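Local atomic coordinates of alpha-L-rhamnosidase (Aspergillus terreus, PDB entry 6GSZ), a protein that probably hydrolyses terminal non-reducing alpha-L-rhamnose residues in alpha-L-rhamnosides. Residues 702-707 against 771-776; 777-782 against 787-792; 393-398 against 453-458. All blocks are in the same frame, centred on the assembly; numbering follows the deposited sequence.

Interaction 1: residues 702-707 against 771-776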
loop_
_atom_site.group_PDB
_atom_site.type_symbol
_atom_site.label_atom_id
_atom_site.label_comp_id
_atom_site.label_asym_id
_atom_site.label_seq_id
_atom_site.Cartn_x
_atom_site.Cartn_y
_atom_site.Cartn_z
ATOM N N LEU A 702 4.957 -1.993 -20.999
ATOM C CA LEU A 702 5.520 -2.709 -22.151
ATOM C C LEU A 702 4.601 -3.847 -22.609
ATOM O O LEU A 702 4.281 -3.975 -23.793
ATOM C CB LEU A 702 6.922 -3.223 -21.819
ATOM C CG LEU A 702 7.634 -3.950 -22.955
ATOM C CD1 LEU A 702 7.795 -3.038 -24.173
ATOM C CD2 LEU A 702 8.989 -4.461 -22.484
ATOM N N GLY A 703 4.160 -4.725 -21.711
ATOM C CA GLY A 703 3.305 -5.832 -22.090
ATOM C C GLY A 703 1.983 -5.347 -22.645
ATOM O O GLY A 703 1.471 -5.900 -23.630
ATOM N N HIS A 704 1.399 -4.328 -22.025
ATOM C CA HIS A 704 0.119 -3.798 -22.462
ATOM C C HIS A 704 0.245 -3.172 -23.841
ATOM O O HIS A 704 -0.706 -3.244 -24.643
ATOM C CB HIS A 704 -0.455 -2.799 -21.470
ATOM C CG HIS A 704 -0.746 -3.441 -20.168
ATOM N ND1 HIS A 704 -1.676 -4.448 -20.044
ATOM C CD2 HIS A 704 -0.192 -3.273 -18.946
ATOM C CE1 HIS A 704 -1.709 -4.854 -18.780
ATOM N NE2 HIS A 704 -0.792 -4.158 -18.093
ATOM N N THR A 705 1.396 -2.581 -24.142
ATOM C CA THR A 705 1.625 -1.951 -25.416
ATOM C C THR A 705 1.675 -3.037 -26.492
ATOM O O THR A 705 1.059 -2.921 -27.581
ATOM C CB THR A 705 2.916 -1.126 -25.430
ATOM O OG1 THR A 705 2.833 -0.081 -24.451
ATOM C CG2 THR A 705 3.191 -0.527 -26.791
ATOM N N LEU A 706 2.432 -4.114 -26.234
ATOM C CA LEU A 706 2.573 -5.171 -27.215
ATOM C C LEU A 706 1.217 -5.830 -27.450
ATOM O O LEU A 706 0.824 -6.079 -28.611
ATOM C CB LEU A 706 3.644 -6.177 -26.763
ATOM C CG LEU A 706 5.072 -5.658 -26.872
ATOM C CD1 LEU A 706 5.996 -6.505 -26.020
ATOM C CD2 LEU A 706 5.532 -5.648 -28.318
ATOM N N SER A 707 0.456 -6.102 -26.403
ATOM C CA SER A 707 -0.868 -6.719 -26.555
ATOM C C SER A 707 -1.831 -5.787 -27.303
ATOM O O SER A 707 -2.638 -6.255 -28.106
ATOM C CB SER A 707 -1.432 -7.117 -25.208
ATOM O OG SER A 707 -0.639 -8.147 -24.634
ATOM N N LEU A 771 -0.145 -10.136 -16.182
ATOM C CA LEU A 771 -0.583 -11.465 -15.739
ATOM C C LEU A 771 -2.089 -11.464 -15.461
ATOM O O LEU A 771 -2.834 -12.347 -15.891
ATOM C CB LEU A 771 0.177 -11.899 -14.489
ATOM C CG LEU A 771 1.704 -11.860 -14.549
ATOM C CD1 LEU A 771 2.313 -12.378 -13.250
ATOM C CD2 LEU A 771 2.343 -12.542 -15.698
ATOM N N HIS A 772 -2.565 -10.426 -14.797
ATOM C CA HIS A 772 -3.962 -10.359 -14.396
ATOM C C HIS A 772 -4.859 -10.181 -15.627
ATOM O O HIS A 772 -5.951 -10.805 -15.695
ATOM C CB HIS A 772 -4.221 -9.209 -13.401
ATOM C CG HIS A 772 -3.381 -9.235 -12.160
ATOM N ND1 HIS A 772 -3.018 -8.061 -11.540
ATOM C CD2 HIS A 772 -2.854 -10.254 -11.443
ATOM C CE1 HIS A 772 -2.304 -8.390 -10.468
ATOM N NE2 HIS A 772 -2.187 -9.727 -10.379
ATOM N N GLU A 773 -4.497 -9.197 -16.466
ATOM C CA GLU A 773 -5.430 -8.703 -17.500
ATOM C C GLU A 773 -5.340 -9.477 -18.820
ATOM O O GLU A 773 -6.315 -9.493 -19.565
ATOM C CB GLU A 773 -5.175 -7.233 -17.830
ATOM C CG GLU A 773 -5.347 -6.308 -16.627
ATOM C CD GLU A 773 -5.209 -4.830 -16.973
ATOM O OE1 GLU A 773 -5.173 -4.482 -18.186
ATOM O OE2 GLU A 773 -5.054 -4.034 -16.030
ATOM N N VAL A 774 -4.194 -10.060 -19.125
ATOM C CA VAL A 774 -3.993 -10.686 -20.422
ATOM C C VAL A 774 -3.925 -12.208 -20.265
ATOM O O VAL A 774 -4.685 -12.934 -20.908
ATOM C CB VAL A 774 -2.771 -10.102 -21.160
ATOM C CG1 VAL A 774 -2.586 -10.796 -22.476
ATOM C CG2 VAL A 774 -2.932 -8.603 -21.386
ATOM N N ILE A 775 -3.055 -12.721 -19.395
ATOM C CA ILE A 775 -3.058 -14.188 -19.123
ATOM C C ILE A 775 -4.391 -14.559 -18.461
ATOM O O ILE A 775 -5.066 -15.510 -18.871
ATOM C CB ILE A 775 -1.871 -14.649 -18.264
ATOM C CG1 ILE A 775 -0.527 -14.239 -18.878
ATOM C CG2 ILE A 775 -1.953 -16.159 -18.048
ATOM C CD1 ILE A 775 0.669 -14.703 -18.077
ATOM N N GLY A 776 -4.790 -13.777 -17.452
ATOM C CA GLY A 776 -6.038 -14.011 -16.729
ATOM C C GLY A 776 -7.248 -13.406 -17.406
ATOM O O GLY A 776 -8.378 -13.741 -17.049
#
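The imidazole of His704 and the carboxylate of Glu773 meet obliquely, their planes 39° apart. The closest approach is a carbon one, from CE1 of His704 to OE1 of Glu773 at 3.5 Å. The two side chains cross at about a right angle. A second flat group, the indole of Trp770, meets the His704 ring with the planes about 55° apart. The histidine leans from helix 699-708 toward helix 768-775 with CG anti to its carbonyl carbon (chi1 -63°), which brings the ring nearer the other helix than its CB. One helical turn further on, Ser707 OG sits opposite both methyls of Val774, 3.9 Å from CG1 and 4.0 Å from CG2. Glu773 and Val774 belong to the last part of their helix, where a wider pi-type turn closes with Gly776 N bonded to Leu771 O at 2.9 Å. Both helices belong to the helical, (alpha/alpha)6-type catalytic domain of this glycosidase family. No hydrogen bond joins the two segments directly, and each polar end is held elsewhere: His704 NE2 by Ser769, Ser707 OG by Ser712 and the indole NH of Trp770, and Glu773 OE1 in a salt bridge with Arg479. The contact is therefore one of van der Waals packing, with some electrostatic attraction likely between the carboxylate and the polarised CE1 carbon.

Interaction 2: residues 777-782 against 787-792; sequences GLSPAE and RINIEV. With CA (calcium ion), chain M.
Gly777 O accepts two hydrogen bonds from well-separated directions: one from Glu791 N, 2.9 Å away and nearly straight (169°), and one from a water. In addition, the CA of Ile790 makes a CA-H...O contact with it. Gly777 leaves the preceding helix with positive phi, turning the chain into strand 778-780. Next, Ser779 and Asn789 form an antiparallel hydrogen-bonded pair, with Asn789 N reaching Ser779 O at 2.9 Å and Ser779 N reaching Asn789 O over a longer 3.2 Å. Near the turn, Arg787 O takes Ala781 N from well above its carbonyl plane at 2.8 Å, and more weakly Glu782 N.

The two strands form a beta hairpin at the edge of a small sheet in the C-terminal domain, strand 787-790 being bonded on its other side to strand 841-845. Leu778 CD2 lies alongside Ile790 CG1 and Ile788 CG2, and these apolar groups pack onto strand 810-819 of the facing sheet.

On the opposite face, the water on Gly777 O also bonds Ser779 OG. In one of the two deposited conformers of Asn789, the one described here, ND2 donates to this water and to Glu791 OE1 (2.9 Å), the latter bond lying in the amide plane and on the anti lone pair, which leaves both carboxylate oxygens to grip a calcium ion at 2.4 Å each. Five waters complete its sevenfold coordination. Beside the turn, Glu782 and Arg787 touch through their CB atoms, 3.9 Å apart; the carboxylate itself is paired with Arg786.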
loop_
_atom_site.group_PDB
_atom_site.type_symbol
_atom_site.label_atom_id
_atom_site.label_comp_id
_atom_site.label_asym_id
_atom_site.label_seq_id
_atom_site.Cartn_x
_atom_site.Cartn_y
_atom_site.Cartn_z
ATOM N N GLY A 777 -7.012 -12.463 -18.322
ATOM C CA GLY A 777 -8.059 -11.877 -19.106
ATOM C C GLY A 777 -8.875 -10.778 -18.451
ATOM O O GLY A 777 -9.737 -10.221 -19.119
ATOM N N LEU A 778 -8.667 -10.451 -17.166
ATOM C CA LEU A 778 -9.634 -9.640 -16.428
ATOM C C LEU A 778 -9.219 -8.167 -16.394
ATOM O O LEU A 778 -8.131 -7.823 -15.901
ATOM C CB LEU A 778 -9.716 -10.167 -15.003
ATOM C CG LEU A 778 -10.420 -11.501 -14.819
ATOM C CD1 LEU A 778 -10.190 -12.017 -13.421
ATOM C CD2 LEU A 778 -11.889 -11.345 -15.086
ATOM N N SER A 779 -10.127 -7.281 -16.785
ATOM C CA SER A 779 -9.911 -5.828 -16.645
ATOM C C SER A 779 -11.266 -5.169 -16.488
ATOM O O SER A 779 -12.289 -5.692 -16.939
ATOM C CB SER A 779 -9.139 -5.212 -17.807
ATOM O OG SER A 779 -9.886 -5.325 -19.017
ATOM N N PRO A 780 -11.320 -3.966 -15.895
ATOM C CA PRO A 780 -12.580 -3.236 -15.778
ATOM C C PRO A 780 -12.980 -2.586 -17.105
ATOM O O PRO A 780 -12.188 -1.893 -17.725
ATOM C CB PRO A 780 -12.300 -2.227 -14.656
ATOM C CG PRO A 780 -10.813 -1.959 -14.774
ATOM C CD PRO A 780 -10.198 -3.276 -15.214
ATOM N N ALA A 781 -14.222 -2.815 -17.503
ATOM C CA ALA A 781 -14.777 -2.173 -18.699
ATOM C C ALA A 781 -15.486 -0.867 -18.354
ATOM O O ALA A 781 -15.763 -0.071 -19.224
ATOM C CB ALA A 781 -15.697 -3.102 -19.463
ATOM N N GLU A 782 -15.791 -0.669 -17.066
ATOM C CA GLU A 782 -16.329 0.559 -16.517
ATOM C C GLU A 782 -15.548 0.778 -15.227
ATOM O O GLU A 782 -15.265 -0.203 -14.521
ATOM C CB GLU A 782 -17.820 0.426 -16.180
ATOM C CG GLU A 782 -18.472 1.630 -15.580
ATOM C CD GLU A 782 -19.934 1.364 -15.251
ATOM O OE1 GLU A 782 -20.737 1.401 -16.184
ATOM O OE2 GLU A 782 -20.260 1.043 -14.082
ATOM N N ARG A 787 -18.832 -3.319 -14.994
ATOM C CA ARG A 787 -18.754 -3.975 -16.285
ATOM C C ARG A 787 -17.323 -4.486 -16.424
ATOM O O ARG A 787 -16.380 -3.792 -15.966
ATOM C CB ARG A 787 -19.038 -3.003 -17.444
ATOM C CG ARG A 787 -20.437 -2.425 -17.441
ATOM C CD ARG A 787 -21.346 -3.567 -17.873
ATOM N NE ARG A 787 -22.767 -3.221 -17.964
ATOM C CZ ARG A 787 -23.639 -3.407 -16.985
ATOM N NH1 ARG A 787 -23.203 -3.847 -15.813
ATOM N NH2 ARG A 787 -24.920 -3.119 -17.184
ATOM N N ILE A 788 -17.172 -5.736 -16.826
ATOM C CA ILE A 788 -15.932 -6.458 -16.815
ATOM C C ILE A 788 -15.578 -6.906 -18.233
ATOM O O ILE A 788 -16.457 -7.412 -18.952
ATOM C CB ILE A 788 -16.028 -7.666 -15.863
ATOM C CG1 ILE A 788 -16.548 -7.202 -14.502
ATOM C CG2 ILE A 788 -14.701 -8.403 -15.771
ATOM C CD1 ILE A 788 -16.762 -8.306 -13.499
ATOM N N ASN A 789 -14.315 -6.775 -18.640
ATOM C CA ASN A 789 -13.842 -7.398 -19.909
ATOM C C ASN A 789 -13.124 -8.692 -19.511
ATOM O O ASN A 789 -12.341 -8.695 -18.539
ATOM C CB ASN A 789 -13.030 -6.386 -20.743
ATOM C CG ASN A 789 -12.792 -6.772 -22.195
ATOM O OD1 ASN A 789 -13.729 -6.778 -23.020
ATOM N ND2 ASN A 789 -11.531 -7.031 -22.556
ATOM N N ILE A 790 -13.437 -9.769 -20.229
ATOM C CA ILE A 790 -12.852 -11.068 -20.010
ATOM C C ILE A 790 -12.237 -11.523 -21.325
ATOM O O ILE A 790 -12.972 -12.034 -22.214
ATOM C CB ILE A 790 -13.845 -12.090 -19.439
ATOM C CG1 ILE A 790 -14.489 -11.524 -18.175
ATOM C CG2 ILE A 790 -13.114 -13.394 -19.185
ATOM C CD1 ILE A 790 -15.417 -12.456 -17.453
ATOM N N GLU A 791 -10.947 -11.259 -21.496
ATOM C CA GLU A 791 -10.259 -11.388 -22.788
ATOM C C GLU A 791 -8.921 -12.092 -22.520
ATOM O O GLU A 791 -7.873 -11.465 -22.514
ATOM C CB GLU A 791 -10.137 -10.001 -23.460
ATOM C CG GLU A 791 -9.513 -9.981 -24.859
ATOM C CD GLU A 791 -9.527 -8.619 -25.560
ATOM O OE1 GLU A 791 -10.093 -7.660 -25.029
ATOM O OE2 GLU A 791 -8.941 -8.461 -26.630
ATOM N N VAL A 792 -9.001 -13.412 -22.293
ATOM C CA VAL A 792 -7.855 -14.239 -22.115
ATOM C C VAL A 792 -7.089 -14.378 -23.431
ATOM O O VAL A 792 -7.690 -14.725 -24.452
ATOM C CB VAL A 792 -8.224 -15.634 -21.591
ATOM C CG1 VAL A 792 -7.016 -16.571 -21.662
ATOM C CG2 VAL A 792 -8.845 -15.561 -20.210
HETATM CA CA CA M . -9.122 -6.045 -26.481
HETATM O O HOH W 1 -9.584 -7.680 -20.294
HETATM O O HOH W 2 -8.954 -4.887 -24.057
HETATM O O HOH W 3 -11.179 -5.163 -25.100
HETATM O O HOH W 4 -11.588 -6.391 -27.398
HETATM O O HOH W 5 -9.167 -6.837 -28.679
HETATM O O HOH W 6 -7.377 -5.547 -27.983
#

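Interaction 3: residues 393-398 against 453-458. With EDO (1,2-ethanediol), chain B.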
loop_
_atom_site.group_PDB
_atom_site.type_symbol
_atom_site.label_atom_id
_atom_site.label_comp_id
_atom_site.label_asym_id
_atom_site.label_seq_id
_atom_site.Cartn_x
_atom_site.Cartn_y
_atom_site.Cartn_z
ATOM N N PHE A 393 9.304 -0.291 17.854
ATOM C CA PHE A 393 9.248 0.920 16.994
ATOM C C PHE A 393 10.262 0.867 15.850
ATOM O O PHE A 393 10.724 1.926 15.353
ATOM C CB PHE A 393 9.439 2.184 17.829
ATOM C CG PHE A 393 8.488 2.268 19.000
ATOM C CD1 PHE A 393 7.116 2.325 18.807
ATOM C CD2 PHE A 393 8.967 2.240 20.318
ATOM C CE1 PHE A 393 6.249 2.395 19.890
ATOM C CE2 PHE A 393 8.092 2.286 21.396
ATOM C CZ PHE A 393 6.736 2.383 21.182
ATOM N N THR A 394 10.566 -0.345 15.391
ATOM C CA THR A 394 11.441 -0.515 14.234
ATOM C C THR A 394 10.772 -1.499 13.272
ATOM O O THR A 394 9.849 -2.205 13.637
ATOM C CB THR A 394 12.840 -1.006 14.654
ATOM O OG1 THR A 394 13.734 -0.973 13.542
ATOM C CG2 THR A 394 12.814 -2.421 15.171
ATOM N N TYR A 395 11.348 -1.625 12.068
ATOM C CA TYR A 395 10.999 -2.758 11.226
ATOM C C TYR A 395 12.166 -3.010 10.281
ATOM O O TYR A 395 12.969 -2.104 10.063
ATOM C CB TYR A 395 9.665 -2.551 10.475
ATOM C CG TYR A 395 9.638 -1.574 9.325
ATOM C CD1 TYR A 395 9.488 -0.202 9.440
ATOM C CD2 TYR A 395 9.641 -2.078 8.033
ATOM C CE1 TYR A 395 9.296 0.615 8.335
ATOM C CE2 TYR A 395 9.501 -1.268 6.921
ATOM C CZ TYR A 395 9.296 0.079 7.063
ATOM O OH TYR A 395 9.063 0.891 5.981
ATOM N N HIS A 396 12.207 -4.219 9.713
ATOM C CA HIS A 396 13.308 -4.608 8.845
ATOM C C HIS A 396 12.765 -5.336 7.610
ATOM O O HIS A 396 11.724 -5.961 7.675
ATOM C CB HIS A 396 14.280 -5.523 9.588
ATOM C CG HIS A 396 14.570 -5.162 11.001
ATOM N ND1 HIS A 396 15.139 -3.966 11.388
ATOM C CD2 HIS A 396 14.307 -5.867 12.108
ATOM C CE1 HIS A 396 15.289 -4.007 12.719
ATOM N NE2 HIS A 396 14.805 -5.162 13.184
ATOM N N GLY A 397 13.570 -5.310 6.559
ATOM C CA GLY A 397 13.299 -6.074 5.347
ATOM C C GLY A 397 14.397 -7.119 5.211
ATOM O O GLY A 397 15.547 -6.760 5.131
ATOM N N PHE A 398 14.056 -8.417 5.257
ATOM C CA PHE A 398 15.075 -9.447 5.390
ATOM C C PHE A 398 14.560 -10.845 5.052
ATOM O O PHE A 398 13.379 -11.137 5.221
ATOM C CB PHE A 398 15.592 -9.449 6.833
ATOM C CG PHE A 398 14.604 -9.895 7.885
ATOM C CD1 PHE A 398 13.637 -9.027 8.354
ATOM C CD2 PHE A 398 14.616 -11.170 8.427
ATOM C CE1 PHE A 398 12.700 -9.417 9.289
ATOM C CE2 PHE A 398 13.697 -11.558 9.398
ATOM C CZ PHE A 398 12.739 -10.673 9.842
ATOM N N ASN A 453 5.991 -3.230 1.008
ATOM C CA ASN A 453 6.061 -1.831 0.680
ATOM C C ASN A 453 4.717 -1.090 0.778
ATOM O O ASN A 453 4.665 0.113 0.457
ATOM C CB ASN A 453 6.668 -1.654 -0.693
ATOM C CG ASN A 453 8.145 -1.961 -0.701
ATOM O OD1 ASN A 453 8.928 -1.203 -0.096
ATOM N ND2 ASN A 453 8.550 -3.055 -1.350
ATOM N N PHE A 454 3.671 -1.734 1.294
ATOM C CA PHE A 454 2.438 -1.029 1.664
ATOM C C PHE A 454 2.427 -0.991 3.189
ATOM O O PHE A 454 1.852 -1.839 3.840
ATOM C CB PHE A 454 1.220 -1.690 1.013
ATOM C CG PHE A 454 0.923 -1.199 -0.386
ATOM C CD1 PHE A 454 1.826 -1.369 -1.432
ATOM C CD2 PHE A 454 -0.214 -0.441 -0.610
ATOM C CE1 PHE A 454 1.531 -0.887 -2.707
ATOM C CE2 PHE A 454 -0.483 0.045 -1.885
ATOM C CZ PHE A 454 0.414 -0.129 -2.892
ATOM N N PHE A 455 3.250 -0.079 3.712
ATOM C CA PHE A 455 3.553 -0.030 5.168
ATOM C C PHE A 455 3.265 1.392 5.636
ATOM O O PHE A 455 4.220 2.188 5.713
ATOM C CB PHE A 455 5.017 -0.396 5.398
ATOM C CG PHE A 455 5.382 -0.834 6.798
ATOM C CD1 PHE A 455 5.532 0.093 7.837
ATOM C CD2 PHE A 455 5.550 -2.177 7.103
ATOM C CE1 PHE A 455 5.859 -0.315 9.110
ATOM C CE2 PHE A 455 5.889 -2.570 8.389
ATOM C CZ PHE A 455 6.035 -1.652 9.386
ATOM N N SER A 456 1.977 1.715 5.835
ATOM C CA SER A 456 1.397 3.073 6.165
ATOM C C SER A 456 1.321 3.935 4.880
ATOM O O SER A 456 0.281 4.507 4.614
ATOM C CB SER A 456 2.097 3.789 7.366
ATOM O OG SER A 456 1.379 4.920 7.704
ATOM N N ILE A 457 2.453 4.036 4.167
ATOM C CA ILE A 457 2.608 4.751 2.890
ATOM C C ILE A 457 3.180 3.749 1.874
ATOM O O ILE A 457 3.735 2.717 2.263
ATOM C CB ILE A 457 3.523 5.978 3.052
ATOM C CG1 ILE A 457 4.944 5.559 3.438
ATOM C CG2 ILE A 457 2.939 6.976 4.028
ATOM C CD1 ILE A 457 5.997 6.602 3.116
ATOM N N PRO A 458 3.047 3.998 0.556
ATOM C CA PRO A 458 3.641 3.136 -0.448
ATOM C C PRO A 458 5.121 3.474 -0.597
ATOM O O PRO A 458 5.479 4.500 -1.180
ATOM C CB PRO A 458 2.825 3.451 -1.707
ATOM C CG PRO A 458 2.390 4.902 -1.502
ATOM C CD PRO A 458 2.342 5.137 -0.011
HETATM C C1 EDO B . -3.391 4.430 5.369
HETATM O O1 EDO B . -2.053 4.260 5.964
HETATM C C2 EDO B . -4.434 3.429 5.877
HETATM O O2 EDO B . -4.550 2.203 5.040
HETATM O O HOH W 7 7.107 2.727 6.094
#
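Tyr395 and Phe455 stack almost squarely face to face, their ring centroids only 3.8 Å apart and the planes within 10° of parallel, with little of the slip usual in such pairs. The side chains enter from opposite ends: Tyr395 CG lies over Phe455 CZ at 3.6 Å, while the phenol oxygen reaches just past the CG end of the phenylalanine ring. For the tyrosine this takes a chi1 of 73°, with CG between the backbone N and the carbonyl carbon; Phe455 instead has CG anti to its N (-161°). The stack accounts for all the direct contact, and it joins the concanavalin-like beta domain to the loop that follows helix 437-453 in the six-hairpin glycosidase domain. Val337 of the neighbouring strand 335-337 touches both side chains, and Arg467 makes a cation-pi contact with Tyr395 while bonding its carbonyl oxygen. A water closes the polar end, 2.7 Å from Tyr395 OH and donating to Phe455 O at 3.0 Å. That carbonyl also accepts from Ile457 N, and Ser456 between them has the positive phi and negative psi of a classic gamma turn. Phe455 N returns a bond to Ile457 O, so the loop is pinched tightly where the ring leaves it. Ser456 O accepts a hydrogen bond of 2.7 Å from O1 of a 1,2-ethanediol probably taken up from the crystallisation liquor.

From the N terminus, interaction 3 comes first: it closes a loop of 54 residues and ties the concanavalin-like beta domain to the start of the helical six-hairpin domain. Interaction 1 follows, bringing helix 768-775 back against helix 699-708 across 63 residues. Interaction 2 then closes a tight hairpin of the C-terminal beta domain. The three loops run in series, with none nested or crossed. Interactions 1 and 2 adjoin, since helix 768-775 leads straight into strand 778-780 and His772 O probably accepts a hydrogen bond from Leu778 N. Interaction 3 lies apart, its centre about 29 Å from that of interaction 1 and 33 Å from that of interaction 2.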